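Local structure of surface glycoprotein (Trypanosoma brucei, 5KLH) at residues S34-T39 with T58-P63; V153-L158 with D196-Q201; R97-S102 with S138-G143; G66-S71 with S89-T94. The protein is a surface antigen of the insect procyclic stage, and this piece is its bilobed ectodomain, thought to act as a sensor. All coordinates share one frame; numbering follows the deposited sequence.

Overall arrangement
Following the chain from the N terminus, contact 1 (34-39 with 58-63) closes first, at the open end of the hairpin of strands 36-47 and 51-63. Contact 4 (66-71 with 89-94) comes next, joining the turn before strand 72-79 to strand 85-100; it touches contact 1 through Asn-67. Contact 3 (97-102 with 138-143) closes a disulfide-rich excursion about 44 Å from contact 1, centre to centre. Contact 2 (153-158 with 196-201) closes last, pairing strands 145-164 and 197-204. None nests in or crosses another; all four follow in series. Contact 2 borders contact 1 through strand 51-63 and contact 4 through strand 85-100, while strand 85-100 leads on to contact 3 and strand 145-164 returns from it.

Contact 1: residues S34-T39 with T58-P63; sequences SDVKAT and TEATVP
This is the open end of a beta hairpin, where strand 36-47 comes in from a distance and begins to pair antiparallel with strand 51-63 at Thr-39. Thr-39 and Glu-59 form the hydrogen-bonded pair. Thr-39 N reaches Glu-59 O at 2.9 Å, in the carbonyl plane, whereas Glu-59 N meets Thr-39 O at 3.0 Å from above that carbonyl's plane, 40° out of it. Toward residue 34 the strands diverge, and a water takes over the bridging: it donates to Lys-37 O and Glu-59 O and accepts from Thr-39 OG1. Glu-59 O is thus gripped by both the Thr-39 amide and the water. In Glu-59, chi1 of 63° puts CG between backbone N and carbonyl carbon and lays it against Thr-39 O, and the bend at chi2 brings OE1 to 3.8 Å from Thr-39 CB; OE1 is salt-bridged to Arg-41. On the buried side Ala-38 CB rests on Thr-58 OG1, whose hydrogen bond goes to Trp-29 O, and Phe-33 of strand 31-33 packs on Ala-38, Thr-58, Ala-60 and Val-62. Ser-34 CB touches Val-62 CG1, while its hydroxyl bonds to the backbone of Val-74 and Lys-76. Where the backbones have parted, both branches of Val-36 reach across. Its CG1, anti to the backbone N (chi1 -178°), lies 3.9 Å from Ala-60 CB and 3.5 Å from Thr-61 O; CG2 lies 4.0 Å from Pro-63 CD, the Val-36 and Pro-63 side chains running past each other in opposite directions.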
# COMPACT_ATOMS: atom_id res chain seq x y z
N SER A 34 14.30 -9.88 -10.69
CA SER A 34 14.10 -10.40 -12.04
C SER A 34 15.32 -10.11 -12.92
O SER A 34 15.19 -9.54 -14.02
CB SER A 34 12.83 -9.81 -12.66
OG SER A 34 11.69 -10.24 -11.93
N ASP A 35 16.49 -10.48 -12.40
CA ASP A 35 17.79 -10.36 -13.06
C ASP A 35 18.28 -8.92 -13.25
O ASP A 35 19.33 -8.71 -13.85
CB ASP A 35 17.75 -11.07 -14.41
CG ASP A 35 17.31 -12.50 -14.29
OD1 ASP A 35 17.89 -13.22 -13.46
OD2 ASP A 35 16.35 -12.88 -14.99
N VAL A 36 17.55 -7.94 -12.72
CA VAL A 36 18.08 -6.58 -12.73
C VAL A 36 18.83 -6.30 -11.43
O VAL A 36 18.33 -6.58 -10.35
CB VAL A 36 16.96 -5.53 -12.92
CG1 VAL A 36 17.56 -4.12 -12.97
CG2 VAL A 36 16.18 -5.81 -14.19
N LYS A 37 20.04 -5.75 -11.54
CA LYS A 37 20.87 -5.51 -10.36
C LYS A 37 20.20 -4.58 -9.35
O LYS A 37 19.76 -3.49 -9.71
CB LYS A 37 22.22 -4.91 -10.76
CG LYS A 37 23.16 -4.71 -9.58
CD LYS A 37 24.52 -4.22 -10.03
CE LYS A 37 25.47 -4.16 -8.85
NZ LYS A 37 26.87 -3.82 -9.25
N ALA A 38 20.15 -5.01 -8.09
CA ALA A 38 19.56 -4.21 -7.03
C ALA A 38 20.56 -3.22 -6.43
O ALA A 38 21.76 -3.46 -6.44
CB ALA A 38 19.01 -5.10 -5.94
N THR A 39 20.04 -2.14 -5.85
CA THR A 39 20.88 -1.15 -5.21
C THR A 39 20.28 -0.82 -3.86
O THR A 39 19.12 -0.48 -3.79
CB THR A 39 20.98 0.14 -6.06
OG1 THR A 39 21.45 -0.18 -7.37
CG2 THR A 39 21.91 1.15 -5.40
N THR A 58 16.14 -1.91 -0.64
CA THR A 58 16.89 -2.23 -1.85
C THR A 58 15.93 -2.21 -3.04
O THR A 58 14.74 -2.53 -2.89
CB THR A 58 17.63 -3.57 -1.71
OG1 THR A 58 18.57 -3.71 -2.77
CG2 THR A 58 16.66 -4.75 -1.73
N GLU A 59 16.43 -1.77 -4.19
CA GLU A 59 15.53 -1.46 -5.32
C GLU A 59 16.14 -1.76 -6.67
O GLU A 59 17.36 -1.75 -6.84
CB GLU A 59 15.11 0.02 -5.29
CG GLU A 59 16.26 1.02 -5.47
CD GLU A 59 16.64 1.29 -6.92
OE1 GLU A 59 17.75 1.82 -7.16
OE2 GLU A 59 15.82 0.99 -7.83
N ALA A 60 15.27 -2.00 -7.64
CA ALA A 60 15.67 -2.06 -9.03
C ALA A 60 14.47 -1.70 -9.87
O ALA A 60 13.32 -1.89 -9.45
CB ALA A 60 16.22 -3.45 -9.38
N THR A 61 14.73 -1.15 -11.05
CA THR A 61 13.67 -0.87 -12.03
C THR A 61 13.58 -2.06 -12.97
O THR A 61 14.54 -2.40 -13.65
CB THR A 61 13.95 0.42 -12.81
OG1 THR A 61 14.00 1.51 -11.89
CG2 THR A 61 12.86 0.68 -13.83
N VAL A 62 12.42 -2.71 -12.98
CA VAL A 62 12.22 -3.90 -13.78
C VAL A 62 11.42 -3.56 -15.03
O VAL A 62 10.33 -3.02 -14.93
CB VAL A 62 11.47 -5.00 -12.99
CG1 VAL A 62 11.25 -6.21 -13.85
CG2 VAL A 62 12.27 -5.37 -11.74
N PRO A 63 11.97 -3.85 -16.21
CA PRO A 63 11.17 -3.55 -17.40
C PRO A 63 9.95 -4.45 -17.48
O PRO A 63 10.01 -5.60 -17.06
CB PRO A 63 12.14 -3.84 -18.56
CG PRO A 63 13.12 -4.84 -17.98
CD PRO A 63 13.27 -4.46 -16.54
O HOH W 1 19.11 -0.99 -8.93

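Contact 2: residues V153-L158 with D196-Q201; sequences VYLSKL and DKVQVQ
Lys-197 opens the pairing of strand 197-204 with Ser-156 through a water, which donates to Lys-197 O and accepts from Ser-156 OG; Lys-197 NZ turns back to the preceding residue and forms a salt bridge with Asp-196 OD1 at 2.8 Å, on its syn side. Val-198 brings both methyls onto the other strand. CG2 sits 3.6 Å from Leu-155 O, and CG1, anti to the backbone N (chi1 171°), reaches Leu-158 CB at 4.0 Å; the Leu-155 side chain crosses Val-198 at about a right angle. Leu-73 lies against both Leu-155 and Val-198. Gln-199 bonds with both backbone groups, its N to Ser-156 O at 2.9 Å and its O to Leu-158 N at 2.8 Å, the latter nearly along the C=O axis. Val-200 lies beside Leu-158 on the buried face, where Val-75 touches both. Gln-201 N binds Leu-158 O almost straight, at 169°. Its side chain, extended beyond CG, carries NE2 to 3.6 Å from Lys-157 CD, the two chains crossing at a slant, while OE1 bonds to Tyr-203 OH. On its other edge strand 145-164 has a classic beta bulge, Ser-156 and Lys-157 both facing Gly-189. The staggered bonds, with Lys-157 opposite Gln-199 and Leu-158 opposite Val-200, are those of a parallel strand pair within a mixed beta-sheet.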
# COMPACT_ATOMS: atom_id res chain seq x y z
N VAL A 153 -6.09 2.00 -13.14
CA VAL A 153 -4.74 2.30 -12.67
C VAL A 153 -3.71 1.31 -13.18
O VAL A 153 -4.04 0.15 -13.50
CB VAL A 153 -4.69 2.33 -11.14
CG1 VAL A 153 -5.69 3.34 -10.62
CG2 VAL A 153 -5.03 0.95 -10.57
N TYR A 154 -2.46 1.76 -13.24
CA TYR A 154 -1.38 0.93 -13.76
C TYR A 154 -0.20 0.93 -12.81
O TYR A 154 0.26 1.99 -12.37
CB TYR A 154 -0.94 1.41 -15.14
CG TYR A 154 -2.06 1.38 -16.15
CD1 TYR A 154 -2.95 2.43 -16.26
CD2 TYR A 154 -2.24 0.27 -16.98
CE1 TYR A 154 -3.97 2.41 -17.18
CE2 TYR A 154 -3.28 0.24 -17.91
CZ TYR A 154 -4.14 1.30 -17.99
OH TYR A 154 -5.16 1.26 -18.91
N LEU A 155 0.30 -0.26 -12.50
CA LEU A 155 1.42 -0.42 -11.58
C LEU A 155 2.66 0.34 -12.02
O LEU A 155 3.11 0.20 -13.17
CB LEU A 155 1.76 -1.90 -11.44
CG LEU A 155 2.85 -2.22 -10.42
CD1 LEU A 155 2.37 -1.89 -9.01
CD2 LEU A 155 3.18 -3.69 -10.54
N SER A 156 3.23 1.12 -11.10
CA SER A 156 4.41 1.93 -11.37
C SER A 156 5.50 1.66 -10.34
O SER A 156 6.69 1.68 -10.67
CB SER A 156 4.04 3.40 -11.37
OG SER A 156 5.20 4.19 -11.59
N LYS A 157 5.09 1.46 -9.10
CA LYS A 157 6.01 1.23 -7.99
C LYS A 157 5.46 0.08 -7.17
O LYS A 157 4.34 0.16 -6.67
CB LYS A 157 6.18 2.50 -7.15
CG LYS A 157 7.35 2.45 -6.19
CD LYS A 157 7.70 3.83 -5.62
CE LYS A 157 7.88 4.87 -6.73
NZ LYS A 157 8.18 6.23 -6.18
N LEU A 158 6.24 -1.00 -7.04
CA LEU A 158 5.82 -2.16 -6.29
C LEU A 158 6.61 -2.21 -5.00
O LEU A 158 7.83 -2.20 -5.04
CB LEU A 158 6.05 -3.43 -7.12
CG LEU A 158 5.70 -4.75 -6.43
CD1 LEU A 158 4.20 -4.89 -6.33
CD2 LEU A 158 6.30 -5.91 -7.20
N ASP A 196 6.08 1.30 -18.91
CA ASP A 196 6.95 0.34 -19.59
C ASP A 196 7.96 -0.27 -18.61
O ASP A 196 8.70 -1.19 -18.95
CB ASP A 196 7.67 0.96 -20.78
CG ASP A 196 8.55 2.15 -20.40
OD1 ASP A 196 8.68 2.44 -19.19
OD2 ASP A 196 9.11 2.79 -21.31
N LYS A 197 7.95 0.23 -17.38
CA LYS A 197 8.81 -0.33 -16.34
C LYS A 197 8.23 -0.05 -14.96
O LYS A 197 7.43 0.87 -14.79
CB LYS A 197 10.23 0.24 -16.44
CG LYS A 197 10.29 1.76 -16.48
CD LYS A 197 11.69 2.24 -16.88
CE LYS A 197 11.71 3.72 -17.20
NZ LYS A 197 10.84 4.04 -18.36
N VAL A 198 8.62 -0.88 -13.99
CA VAL A 198 8.13 -0.77 -12.62
C VAL A 198 9.28 -0.71 -11.64
O VAL A 198 10.16 -1.57 -11.68
CB VAL A 198 7.22 -1.99 -12.26
CG1 VAL A 198 6.89 -2.00 -10.79
CG2 VAL A 198 5.95 -1.95 -13.10
N GLN A 199 9.29 0.30 -10.77
CA GLN A 199 10.27 0.36 -9.69
C GLN A 199 9.87 -0.57 -8.55
O GLN A 199 8.77 -0.46 -8.02
CB GLN A 199 10.41 1.79 -9.15
CG GLN A 199 10.97 2.78 -10.16
CD GLN A 199 11.16 4.17 -9.58
OE1 GLN A 199 10.62 5.15 -10.10
NE2 GLN A 199 11.93 4.26 -8.50
N VAL A 200 10.77 -1.48 -8.18
CA VAL A 200 10.52 -2.43 -7.11
C VAL A 200 11.37 -2.04 -5.92
O VAL A 200 12.58 -1.84 -6.06
CB VAL A 200 10.85 -3.86 -7.53
CG1 VAL A 200 10.52 -4.82 -6.38
CG2 VAL A 200 10.08 -4.23 -8.78
N GLN A 201 10.73 -1.88 -4.75
CA GLN A 201 11.44 -1.56 -3.52
C GLN A 201 11.17 -2.59 -2.44
O GLN A 201 10.00 -2.88 -2.12
CB GLN A 201 11.05 -0.16 -3.01
CG GLN A 201 11.32 0.95 -4.03
CD GLN A 201 10.93 2.34 -3.54
OE1 GLN A 201 10.54 2.52 -2.39
NE2 GLN A 201 11.04 3.33 -4.42
O HOH W 2 6.98 3.46 -13.93

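Contact 3: residues R97-S102 with S138-G143; sequences RWFSCS and SKCRLG
Two half-cystines, Cys-101 and Cys-140, meet here, each belonging to a different disulfide: Cys-101 is bonded to Cys-115 and Cys-140 to Cys-146. Their side chains lie against each other without bonding, Cys-101 CB 3.9 Å from Cys-140 SG, so the two crosslinks pack as neighbours. A single backbone hydrogen bond joins the segments, from Gly-143 N to Cys-101 O at 2.8 Å, with the donor tilted 29° from the carbonyl plane. At the backbone angles of Gly-143 (phi 92°) a CB would be jammed against the carbonyl O of Leu-142, which calls for glycine. The loop backbone presses on the Cys-101 side chain by van der Waals contact: CB is 3.2 Å from Arg-141 O, and SG, anti to the backbone N (chi1 179°), lies 3.5 Å from Cys-140 O and 3.6 Å from Leu-142 CA. The loop therefore curls round this side chain from Cys-140 to Leu-142. The aromatic contribution is a cysteine sulfur-aromatic contact. Cys-140 SG approaches the Phe-99 ring obliquely, 3.7 Å from CE1 and 4.9 Å from the ring centroid. At the surface Leu-142 brings CD1 back against the backbone, 3.8 Å from Ser-102 C, although its CB leads away. In the lobe as a whole, the contact holds the loop between strands 132-135 and 145-164 against the end of strand 85-100. Helix 116-128 lies alongside, with His-119 meeting the Phe-99 ring and touching Cys-140, while Cys-146 of strand 145-164 packs on Phe-99 and Cys-101.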
# COMPACT_ATOMS: atom_id res chain seq x y z
N ARG A 97 -14.49 1.52 -6.03
CA ARG A 97 -14.83 2.01 -4.70
C ARG A 97 -16.35 2.04 -4.56
O ARG A 97 -17.03 2.80 -5.26
CB ARG A 97 -14.21 3.38 -4.43
CG ARG A 97 -12.67 3.33 -4.31
CD ARG A 97 -12.20 2.13 -3.47
NE ARG A 97 -10.77 1.84 -3.62
CZ ARG A 97 -10.05 1.08 -2.79
NH1 ARG A 97 -10.62 0.53 -1.72
NH2 ARG A 97 -8.76 0.88 -3.03
N TRP A 98 -16.86 1.19 -3.67
CA TRP A 98 -18.29 0.97 -3.53
C TRP A 98 -18.94 1.87 -2.49
O TRP A 98 -18.34 2.16 -1.46
CB TRP A 98 -18.57 -0.49 -3.15
CG TRP A 98 -18.47 -1.44 -4.29
CD1 TRP A 98 -17.33 -1.94 -4.85
CD2 TRP A 98 -19.56 -2.04 -4.98
NE1 TRP A 98 -17.65 -2.80 -5.87
CE2 TRP A 98 -19.01 -2.88 -5.97
CE3 TRP A 98 -20.95 -1.94 -4.88
CZ2 TRP A 98 -19.81 -3.63 -6.84
CZ3 TRP A 98 -21.74 -2.68 -5.74
CH2 TRP A 98 -21.17 -3.51 -6.72
N PHE A 99 -20.17 2.29 -2.76
CA PHE A 99 -20.99 2.95 -1.76
C PHE A 99 -21.92 1.92 -1.14
O PHE A 99 -22.74 1.31 -1.83
CB PHE A 99 -21.80 4.10 -2.37
CG PHE A 99 -22.59 4.88 -1.36
CD1 PHE A 99 -23.86 4.47 -0.97
CD2 PHE A 99 -22.06 6.02 -0.79
CE1 PHE A 99 -24.58 5.18 -0.03
CE2 PHE A 99 -22.77 6.74 0.15
CZ PHE A 99 -24.04 6.32 0.53
N SER A 100 -21.77 1.71 0.17
CA SER A 100 -22.64 0.82 0.93
C SER A 100 -23.49 1.68 1.85
O SER A 100 -22.96 2.55 2.55
CB SER A 100 -21.83 -0.18 1.75
OG SER A 100 -20.90 -0.87 0.93
N CYS A 101 -24.80 1.47 1.83
CA CYS A 101 -25.66 2.28 2.69
C CYS A 101 -25.55 1.77 4.11
O CYS A 101 -25.92 0.63 4.40
CB CYS A 101 -27.11 2.24 2.21
SG CYS A 101 -28.24 3.22 3.23
N SER A 102 -25.05 2.63 4.99
CA SER A 102 -24.89 2.31 6.40
C SER A 102 -25.68 3.30 7.23
O SER A 102 -26.08 4.34 6.72
CB SER A 102 -23.43 2.35 6.79
OG SER A 102 -22.96 3.68 6.68
N SER A 138 -30.87 1.99 -6.88
CA SER A 138 -31.31 3.38 -6.84
C SER A 138 -31.97 3.73 -5.52
O SER A 138 -31.76 4.81 -4.98
CB SER A 138 -32.26 3.66 -8.00
OG SER A 138 -31.66 3.31 -9.23
N LYS A 139 -32.77 2.81 -4.99
CA LYS A 139 -33.45 3.06 -3.73
C LYS A 139 -32.46 3.13 -2.57
O LYS A 139 -32.74 3.76 -1.55
CB LYS A 139 -34.50 1.98 -3.47
CG LYS A 139 -35.71 2.12 -4.37
CD LYS A 139 -36.53 0.85 -4.42
CE LYS A 139 -37.99 1.17 -4.70
NZ LYS A 139 -38.52 2.15 -3.71
N CYS A 140 -31.31 2.47 -2.74
CA CYS A 140 -30.19 2.51 -1.80
C CYS A 140 -30.64 2.43 -0.33
O CYS A 140 -30.38 3.35 0.45
CB CYS A 140 -29.37 3.79 -2.03
SG CYS A 140 -27.74 3.79 -1.27
N ARG A 141 -31.32 1.34 0.02
CA ARG A 141 -31.83 1.11 1.38
C ARG A 141 -30.71 0.69 2.30
O ARG A 141 -29.65 0.27 1.83
CB ARG A 141 -32.92 0.04 1.40
CG ARG A 141 -34.08 0.24 0.44
CD ARG A 141 -35.13 -0.85 0.66
NE ARG A 141 -36.06 -1.01 -0.47
CZ ARG A 141 -37.10 -0.22 -0.71
NH1 ARG A 141 -37.35 0.81 0.09
NH2 ARG A 141 -37.88 -0.45 -1.75
N LEU A 142 -30.96 0.76 3.60
CA LEU A 142 -29.99 0.33 4.61
C LEU A 142 -29.42 -1.03 4.26
O LEU A 142 -30.17 -1.98 4.01
CB LEU A 142 -30.64 0.30 5.99
CG LEU A 142 -29.74 -0.09 7.16
CD1 LEU A 142 -28.58 0.85 7.22
CD2 LEU A 142 -30.52 -0.06 8.47
N GLY A 143 -28.09 -1.12 4.22
CA GLY A 143 -27.43 -2.40 4.02
C GLY A 143 -27.13 -2.73 2.57
O GLY A 143 -26.41 -3.69 2.29

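Contact 4: residues G66-S71 with S89-T94; sequences GNTDGS and SPLHAT
Thr-68 and Leu-91 meet at about a right angle, methyl against methyl, with Thr-68 CG2 3.6 Å from Leu-91 CD1. The threonine achieves this by placing OG1 between its backbone N and carbonyl carbon (chi1 59°), which sends CG2 to the leucine. Leu-91 in turn points its CB at the 66-71 segment, and CG, anti to the carbonyl carbon (chi1 -67°), lies against Ser-71 O; both CB and CG are 3.6 Å from that oxygen. The same carbonyl takes the contact's direct hydrogen bond. Leu-91 N donates to Ser-71 O at 2.9 Å, nearly straight at 168° and in the carbonyl plane. A water adds a second grip, donating to Ser-71 O at 2.8 Å and accepting from His-92 N, so that one oxygen serves two successive amides, Leu-91 N directly and His-92 N through the water, where strand 85-100 is interrupted at Leu-91. This is a small surface contact that lays the turn between strands 68-69 and 72-79 over that break. Leu-73 of strand 72-79 packs against Leu-91, Arg-88 is salt-bridged to Asp-69, and on the far edge strand 145-164 pairs with Leu-91 and Ala-93 through Leu-155 and Val-153.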
# COMPACT_ATOMS: atom_id res chain seq x y z
N GLY A 66 9.40 -8.69 -21.14
CA GLY A 66 10.21 -9.83 -20.74
C GLY A 66 9.96 -10.30 -19.33
O GLY A 66 10.52 -11.31 -18.90
N ASN A 67 9.13 -9.57 -18.59
CA ASN A 67 8.82 -9.92 -17.21
C ASN A 67 7.32 -9.99 -16.98
O ASN A 67 6.85 -9.75 -15.86
CB ASN A 67 9.46 -8.92 -16.23
CG ASN A 67 10.97 -9.00 -16.23
OD1 ASN A 67 11.55 -10.04 -15.89
ND2 ASN A 67 11.63 -7.90 -16.61
N THR A 68 6.57 -10.33 -18.02
CA THR A 68 5.12 -10.48 -17.89
C THR A 68 4.65 -11.93 -18.00
O THR A 68 5.20 -12.73 -18.76
CB THR A 68 4.36 -9.66 -18.96
OG1 THR A 68 4.76 -10.07 -20.26
CG2 THR A 68 4.64 -8.18 -18.79
N ASP A 69 3.64 -12.26 -17.20
CA ASP A 69 2.96 -13.55 -17.27
C ASP A 69 1.49 -13.21 -17.40
O ASP A 69 0.81 -12.97 -16.40
CB ASP A 69 3.23 -14.40 -16.04
CG ASP A 69 2.41 -15.69 -16.00
OD1 ASP A 69 1.85 -16.09 -17.04
OD2 ASP A 69 2.35 -16.31 -14.92
N GLY A 70 1.02 -13.16 -18.64
CA GLY A 70 -0.35 -12.74 -18.90
C GLY A 70 -0.52 -11.27 -18.56
O GLY A 70 0.05 -10.40 -19.21
N SER A 71 -1.31 -11.00 -17.52
CA SER A 71 -1.59 -9.62 -17.15
C SER A 71 -0.73 -9.17 -15.97
O SER A 71 -0.86 -8.03 -15.49
CB SER A 71 -3.08 -9.47 -16.80
OG SER A 71 -3.39 -10.20 -15.62
N SER A 89 2.12 -9.23 -9.66
CA SER A 89 1.24 -8.10 -9.36
C SER A 89 0.65 -7.66 -10.68
O SER A 89 1.36 -7.63 -11.68
CB SER A 89 2.02 -6.96 -8.69
OG SER A 89 1.14 -5.99 -8.12
N PRO A 90 -0.64 -7.29 -10.69
CA PRO A 90 -1.25 -6.94 -11.98
C PRO A 90 -0.68 -5.64 -12.55
O PRO A 90 -0.57 -4.66 -11.81
CB PRO A 90 -2.74 -6.78 -11.63
CG PRO A 90 -2.78 -6.52 -10.18
CD PRO A 90 -1.62 -7.28 -9.59
N LEU A 91 -0.34 -5.65 -13.83
CA LEU A 91 0.14 -4.44 -14.52
C LEU A 91 -0.92 -3.36 -14.54
O LEU A 91 -0.62 -2.16 -14.50
CB LEU A 91 0.55 -4.77 -15.94
CG LEU A 91 1.78 -5.66 -16.04
CD1 LEU A 91 1.91 -6.20 -17.44
CD2 LEU A 91 3.02 -4.88 -15.65
N HIS A 92 -2.18 -3.79 -14.60
CA HIS A 92 -3.31 -2.89 -14.64
C HIS A 92 -4.38 -3.40 -13.71
O HIS A 92 -4.67 -4.59 -13.68
CB HIS A 92 -3.86 -2.77 -16.06
CG HIS A 92 -5.27 -2.27 -16.11
ND1 HIS A 92 -6.34 -3.07 -16.48
CD2 HIS A 92 -5.80 -1.06 -15.81
CE1 HIS A 92 -7.46 -2.37 -16.41
NE2 HIS A 92 -7.16 -1.15 -16.01
N ALA A 93 -4.98 -2.50 -12.94
CA ALA A 93 -6.10 -2.89 -12.11
C ALA A 93 -7.27 -1.95 -12.33
O ALA A 93 -7.09 -0.76 -12.63
CB ALA A 93 -5.71 -2.92 -10.63
N THR A 94 -8.46 -2.51 -12.20
CA THR A 94 -9.68 -1.74 -12.21
C THR A 94 -10.14 -1.58 -10.77
O THR A 94 -10.68 -2.52 -10.18
CB THR A 94 -10.76 -2.42 -13.04
OG1 THR A 94 -10.28 -2.58 -14.38
CG2 THR A 94 -12.03 -1.59 -13.05
O HOH W 3 -3.03 -6.34 -15.76